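Transcriptional regulator (Methanobacterium thermoautotrophicum, PDB 3BPV) probably binds DNA as a winged-helix transcription factor of the MarR family and acts as a transcriptional repressor. Local coordinates at residues A[33-38]-A[98-103]; A[23-28]-A[94-99]. All coordinates share one frame; numbering follows the deposited sequence.

In the fold
Contacts 1 and 2 form one continuous apolar seam along the start of helix 97-111, and they share Pro98 and Leu99. Their centres lie about 7 Å apart. In contact 1 this helix packs on helix 29-40 of the winged-helix domain; in contact 2 its first turn and the residues just before it meet the loop that leads into that same helix 29-40. The two join through Leu35 CD2, which lies 3.8 Å from Ile96 CD1, and through Leu36 CD2, 3.9 Å from Ile97 CD1. Contact 1 is the more central, about 7 Å from the centre of the chain against about 12 Å for contact 2. Neither contact includes a bound ligand.

Contact 1: residues A[33-38]-A[98-103]; sequences ACLLRI and PLILKV
Ile100 divides its side chain between Leu35 and Leu36, neighbours on helix 29-40, and supplies both close contacts that helix 97-111 makes here. Its CG1 lies beside the backbone N (chi1 -70°) and carries CD1 outward to within 3.8 Å of Leu35 CD2, the two side chains crossing at a slant. The other branch, CG2, extends in a different direction and faces the tip of Leu36, with 4.4 Å between Ile100 CG2 and Leu36 CD1, a looser approach. Leu35 meets the ethyl end of the isoleucine with CD2, since chi1 of -172° swings CG away from the backbone N. Leu22 also packs on Ile100, while Leu35 continues onto Val89 of the wing strand 84-89. One residue on, Leu101 only flanks the contact: its CD2 stays 5.1 Å from Leu36 CD1, and its side chain packs on Pro2 of the second subunit. Val103, a turn after the isoleucine, is buried against Leu22 instead. The arrangement joins helix 29-40 of the MarR winged-helix fold to helix 97-111, which follows the wing and the short helix 91-95. No hydrogen bond or charge pair crosses between 33-38 and 98-103, and the backbones stay 9.2 Å apart at Leu36 CA and Ile100 CA. The two helices are therefore held here by the fit of branched aliphatic side chains, without directional bonds.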
loop_
_atom_site.group_PDB
_atom_site.type_symbol
_atom_site.label_atom_id
_atom_site.label_comp_id
_atom_site.label_asym_id
_atom_site.label_seq_id
_atom_site.Cartn_x
_atom_site.Cartn_y
_atom_site.Cartn_z
ATOM N N ALA A 33 -4.059 -7.308 6.370
ATOM C CA ALA A 33 -4.068 -6.033 7.077
ATOM C C ALA A 33 -5.405 -5.826 7.771
ATOM O O ALA A 33 -5.442 -5.441 8.941
ATOM C CB ALA A 33 -3.799 -4.892 6.101
ATOM N N CYS A 34 -6.499 -6.080 7.057
ATOM C CA CYS A 34 -7.828 -5.923 7.640
ATOM C C CYS A 34 -8.033 -6.904 8.793
ATOM O O CYS A 34 -8.548 -6.541 9.853
ATOM C CB CYS A 34 -8.912 -6.159 6.587
ATOM S SG CYS A 34 -9.124 -4.789 5.435
ATOM N N LEU A 35 -7.631 -8.150 8.591
ATOM C CA LEU A 35 -7.794 -9.165 9.617
ATOM C C LEU A 35 -7.057 -8.781 10.898
ATOM O O LEU A 35 -7.621 -8.864 11.991
ATOM C CB LEU A 35 -7.283 -10.513 9.107
ATOM C CG LEU A 35 -7.570 -11.718 10.003
ATOM C CD1 LEU A 35 -9.065 -11.912 10.143
ATOM C CD2 LEU A 35 -6.944 -12.961 9.391
ATOM N N LEU A 36 -5.807 -8.349 10.777
ATOM C CA LEU A 36 -5.041 -7.979 11.964
ATOM C C LEU A 36 -5.630 -6.761 12.652
ATOM O O LEU A 36 -5.620 -6.673 13.883
ATOM C CB LEU A 36 -3.573 -7.725 11.611
ATOM C CG LEU A 36 -2.802 -8.954 11.111
ATOM C CD1 LEU A 36 -1.370 -8.563 10.777
ATOM C CD2 LEU A 36 -2.828 -10.045 12.184
ATOM N N ARG A 37 -6.149 -5.819 11.871
ATOM C CA ARG A 37 -6.742 -4.621 12.458
ATOM C C ARG A 37 -8.021 -4.950 13.224
ATOM O O ARG A 37 -8.268 -4.386 14.290
ATOM C CB ARG A 37 -7.039 -3.589 11.370
ATOM C CG ARG A 37 -7.484 -2.240 11.906
ATOM C CD ARG A 37 -6.333 -1.478 12.539
ATOM N NE ARG A 37 -6.784 -0.209 13.105
ATOM C CZ ARG A 37 -7.556 -0.109 14.181
ATOM N NH1 ARG A 37 -7.963 -1.201 14.813
ATOM N NH2 ARG A 37 -7.925 1.083 14.625
ATOM N N ILE A 38 -8.837 -5.851 12.689
ATOM C CA ILE A 38 -10.076 -6.233 13.359
ATOM C C ILE A 38 -9.731 -7.051 14.597
ATOM O O ILE A 38 -10.394 -6.944 15.637
ATOM C CB ILE A 38 -10.974 -7.070 12.429
ATOM C CG1 ILE A 38 -11.352 -6.243 11.200
ATOM C CG2 ILE A 38 -12.235 -7.508 13.170
ATOM C CD1 ILE A 38 -11.962 -7.057 10.086
ATOM N N PRO A 98 -1.202 -16.908 14.040
ATOM C CA PRO A 98 0.184 -17.333 14.252
ATOM C C PRO A 98 0.881 -17.619 12.928
ATOM O O PRO A 98 2.064 -17.316 12.767
ATOM C CB PRO A 98 0.034 -18.582 15.114
ATOM C CG PRO A 98 -1.161 -18.246 15.947
ATOM C CD PRO A 98 -2.117 -17.655 14.923
ATOM N N LEU A 99 0.143 -18.204 11.988
ATOM C CA LEU A 99 0.684 -18.515 10.670
ATOM C C LEU A 99 1.068 -17.218 9.973
ATOM O O LEU A 99 2.120 -17.125 9.339
ATOM C CB LEU A 99 -0.355 -19.254 9.825
ATOM C CG LEU A 99 -0.782 -20.659 10.250
ATOM C CD1 LEU A 99 -2.013 -21.073 9.464
ATOM C CD2 LEU A 99 0.356 -21.639 10.017
ATOM N N ILE A 100 0.200 -16.221 10.089
ATOM C CA ILE A 100 0.441 -14.921 9.480
ATOM C C ILE A 100 1.683 -14.274 10.077
ATOM O O ILE A 100 2.540 -13.768 9.356
ATOM C CB ILE A 100 -0.770 -13.991 9.686
ATOM C CG1 ILE A 100 -1.941 -14.481 8.833
ATOM C CG2 ILE A 100 -0.405 -12.559 9.330
ATOM C CD1 ILE A 100 -3.225 -13.694 9.040
ATOM N N LEU A 101 1.794 -14.299 11.400
ATOM C CA LEU A 101 2.950 -13.701 12.054
ATOM C C LEU A 101 4.238 -14.443 11.710
ATOM O O LEU A 101 5.299 -13.833 11.630
ATOM C CB LEU A 101 2.744 -13.653 13.574
ATOM C CG LEU A 101 1.633 -12.703 14.040
ATOM C CD1 LEU A 101 1.516 -12.744 15.555
ATOM C CD2 LEU A 101 1.933 -11.285 13.576
ATOM N N LYS A 102 4.152 -15.754 11.505
ATOM C CA LYS A 102 5.335 -16.529 11.148
ATOM C C LYS A 102 5.785 -16.129 9.745
ATOM O O LYS A 102 6.983 -16.019 9.471
ATOM C CB LYS A 102 5.038 -18.030 11.190
ATOM C CG LYS A 102 6.247 -18.890 10.847
ATOM C CD LYS A 102 5.891 -20.364 10.750
ATOM C CE LYS A 102 7.108 -21.187 10.353
ATOM N NZ LYS A 102 7.698 -20.705 9.072
ATOM N N VAL A 103 4.820 -15.917 8.855
ATOM C CA VAL A 103 5.139 -15.505 7.493
ATOM C C VAL A 103 5.768 -14.107 7.523
ATOM O O VAL A 103 6.713 -13.838 6.780
ATOM C CB VAL A 103 3.874 -15.515 6.611
ATOM C CG1 VAL A 103 4.156 -14.850 5.265
ATOM C CG2 VAL A 103 3.418 -16.964 6.404
#

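Contact 2: residues A[23-28]-A[94-99]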
loop_
_atom_site.group_PDB
_atom_site.type_symbol
_atom_site.label_atom_id
_atom_site.label_comp_id
_atom_site.label_asym_id
_atom_site.label_seq_id
_atom_site.Cartn_x
_atom_site.Cartn_y
_atom_site.Cartn_z
ATOM N N GLY A 23 -1.344 -18.116 0.046
ATOM C CA GLY A 23 -2.275 -18.303 -1.051
ATOM C C GLY A 23 -3.199 -19.490 -0.856
ATOM O O GLY A 23 -4.324 -19.479 -1.348
ATOM N N HIS A 24 -2.742 -20.517 -0.144
ATOM C CA HIS A 24 -3.590 -21.681 0.085
ATOM C C HIS A 24 -4.802 -21.312 0.936
ATOM O O HIS A 24 -5.792 -22.042 0.974
ATOM C CB HIS A 24 -2.797 -22.824 0.741
ATOM C CG HIS A 24 -2.176 -22.468 2.056
ATOM N ND1 HIS A 24 -1.147 -21.559 2.174
ATOM C CD2 HIS A 24 -2.425 -22.919 3.309
ATOM C CE1 HIS A 24 -0.789 -21.464 3.442
ATOM N NE2 HIS A 24 -1.549 -22.278 4.152
ATOM N N LEU A 25 -4.726 -20.163 1.604
ATOM C CA LEU A 25 -5.825 -19.686 2.442
ATOM C C LEU A 25 -6.562 -18.566 1.717
ATOM O O LEU A 25 -7.429 -17.899 2.287
ATOM C CB LEU A 25 -5.291 -19.161 3.775
ATOM C CG LEU A 25 -4.557 -20.169 4.660
ATOM C CD1 LEU A 25 -4.016 -19.458 5.887
ATOM C CD2 LEU A 25 -5.506 -21.286 5.061
ATOM N N ASN A 26 -6.199 -18.366 0.454
ATOM C CA ASN A 26 -6.792 -17.328 -0.383
ATOM C C ASN A 26 -6.591 -15.954 0.233
ATOM O O ASN A 26 -7.420 -15.054 0.068
ATOM C CB ASN A 26 -8.286 -17.582 -0.604
ATOM C CG ASN A 26 -8.546 -18.729 -1.559
ATOM O OD1 ASN A 26 -7.754 -18.984 -2.467
ATOM N ND2 ASN A 26 -9.664 -19.417 -1.370
ATOM N N LEU A 27 -5.476 -15.790 0.927
ATOM C CA LEU A 27 -5.181 -14.519 1.569
ATOM C C LEU A 27 -4.247 -13.651 0.746
ATOM O O LEU A 27 -3.394 -14.145 0.007
ATOM C CB LEU A 27 -4.573 -14.752 2.961
ATOM C CG LEU A 27 -5.524 -15.200 4.074
ATOM C CD1 LEU A 27 -4.710 -15.617 5.291
ATOM C CD2 LEU A 27 -6.479 -14.065 4.428
ATOM N N THR A 28 -4.437 -12.348 0.886
ATOM C CA THR A 28 -3.634 -11.347 0.219
ATOM C C THR A 28 -3.230 -10.343 1.281
ATOM O O THR A 28 -3.800 -10.319 2.378
ATOM C CB THR A 28 -4.435 -10.591 -0.835
ATOM O OG1 THR A 28 -5.607 -10.040 -0.219
ATOM C CG2 THR A 28 -4.826 -11.513 -1.978
ATOM N N GLU A 94 -8.852 -16.179 14.131
ATOM C CA GLU A 94 -7.884 -16.013 15.208
ATOM C C GLU A 94 -6.848 -17.132 15.197
ATOM O O GLU A 94 -5.702 -16.936 15.597
ATOM C CB GLU A 94 -8.595 -16.006 16.565
ATOM C CG GLU A 94 -9.707 -14.985 16.685
ATOM C CD GLU A 94 -10.317 -14.957 18.070
ATOM O OE1 GLU A 94 -10.811 -16.011 18.528
ATOM O OE2 GLU A 94 -10.300 -13.881 18.704
ATOM N N GLU A 95 -7.246 -18.303 14.718
ATOM C CA GLU A 95 -6.340 -19.439 14.696
ATOM C C GLU A 95 -5.279 -19.405 13.602
ATOM O O GLU A 95 -4.284 -20.124 13.688
ATOM C CB GLU A 95 -7.159 -20.727 14.642
ATOM C CG GLU A 95 -8.049 -20.859 15.874
ATOM C CD GLU A 95 -9.083 -21.949 15.767
ATOM O OE1 GLU A 95 -9.699 -22.090 14.693
ATOM O OE2 GLU A 95 -9.299 -22.659 16.772
ATOM N N ILE A 96 -5.475 -18.566 12.589
ATOM C CA ILE A 96 -4.489 -18.464 11.513
ATOM C C ILE A 96 -3.529 -17.300 11.732
ATOM O O ILE A 96 -2.599 -17.111 10.952
ATOM C CB ILE A 96 -5.143 -18.287 10.117
ATOM C CG1 ILE A 96 -5.955 -16.991 10.070
ATOM C CG2 ILE A 96 -6.000 -19.496 9.786
ATOM C CD1 ILE A 96 -6.462 -16.635 8.680
ATOM N N ILE A 97 -3.751 -16.520 12.787
ATOM C CA ILE A 97 -2.883 -15.379 13.080
ATOM C C ILE A 97 -1.429 -15.807 13.301
ATOM O O ILE A 97 -0.502 -15.141 12.836
ATOM C CB ILE A 97 -3.370 -14.596 14.328
ATOM C CG1 ILE A 97 -4.801 -14.100 14.106
ATOM C CG2 ILE A 97 -2.440 -13.417 14.604
ATOM C CD1 ILE A 97 -4.963 -13.186 12.913
ATOM N N PRO A 98 -1.202 -16.908 14.040
ATOM C CA PRO A 98 0.184 -17.333 14.252
ATOM C C PRO A 98 0.881 -17.619 12.928
ATOM O O PRO A 98 2.064 -17.316 12.767
ATOM C CB PRO A 98 0.034 -18.582 15.114
ATOM C CG PRO A 98 -1.161 -18.246 15.947
ATOM C CD PRO A 98 -2.117 -17.655 14.923
ATOM N N LEU A 99 0.143 -18.204 11.988
ATOM C CA LEU A 99 0.684 -18.515 10.670
ATOM C C LEU A 99 1.068 -17.218 9.973
ATOM O O LEU A 99 2.120 -17.125 9.339
ATOM C CB LEU A 99 -0.355 -19.254 9.825
ATOM C CG LEU A 99 -0.782 -20.659 10.250
ATOM C CD1 LEU A 99 -2.013 -21.073 9.464
ATOM C CD2 LEU A 99 0.356 -21.639 10.017
#
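Leu27 and Ile96 meet tip to tip where the loop before helix 29-40 of the MarR winged-helix fold packs near the start of helix 97-111. This is the tight part of the contact: Leu27 CD1 lies 3.9 Å from Ile96 CD1, and both residues are buried. Ile96 holds CG1 between its backbone N and carbonyl carbon (chi1 62°), which points CD1 at the loop. Phe72 packs on both side chains, and Leu22 and Leu67 also lie against Leu27, so the pair belongs to a wider apolar core.

Toward solvent the packing is looser. Leu25, at the end of the 3-10 turn 23-25, puts CD1 4.4 Å from Ile96 CG2. The same methyl group, Leu25 CD1, is also 4.4 Å from CD1 of Leu99, an exposed residue at the margin of the contact. No hydrogen bond joins the two segments; the turn has a 2.8 Å bond from Asn26 N to Gly23 O, and Gln31 of helix 29-40 also bonds to Asn26 O and Thr28 OG1. Beyond the leucines the exposed His24 stands at the outer edge, its ring lying against its neighbour in sequence, with Leu25 CG 3.6 Å above the imidazole plane of His24 and displaced toward the rim.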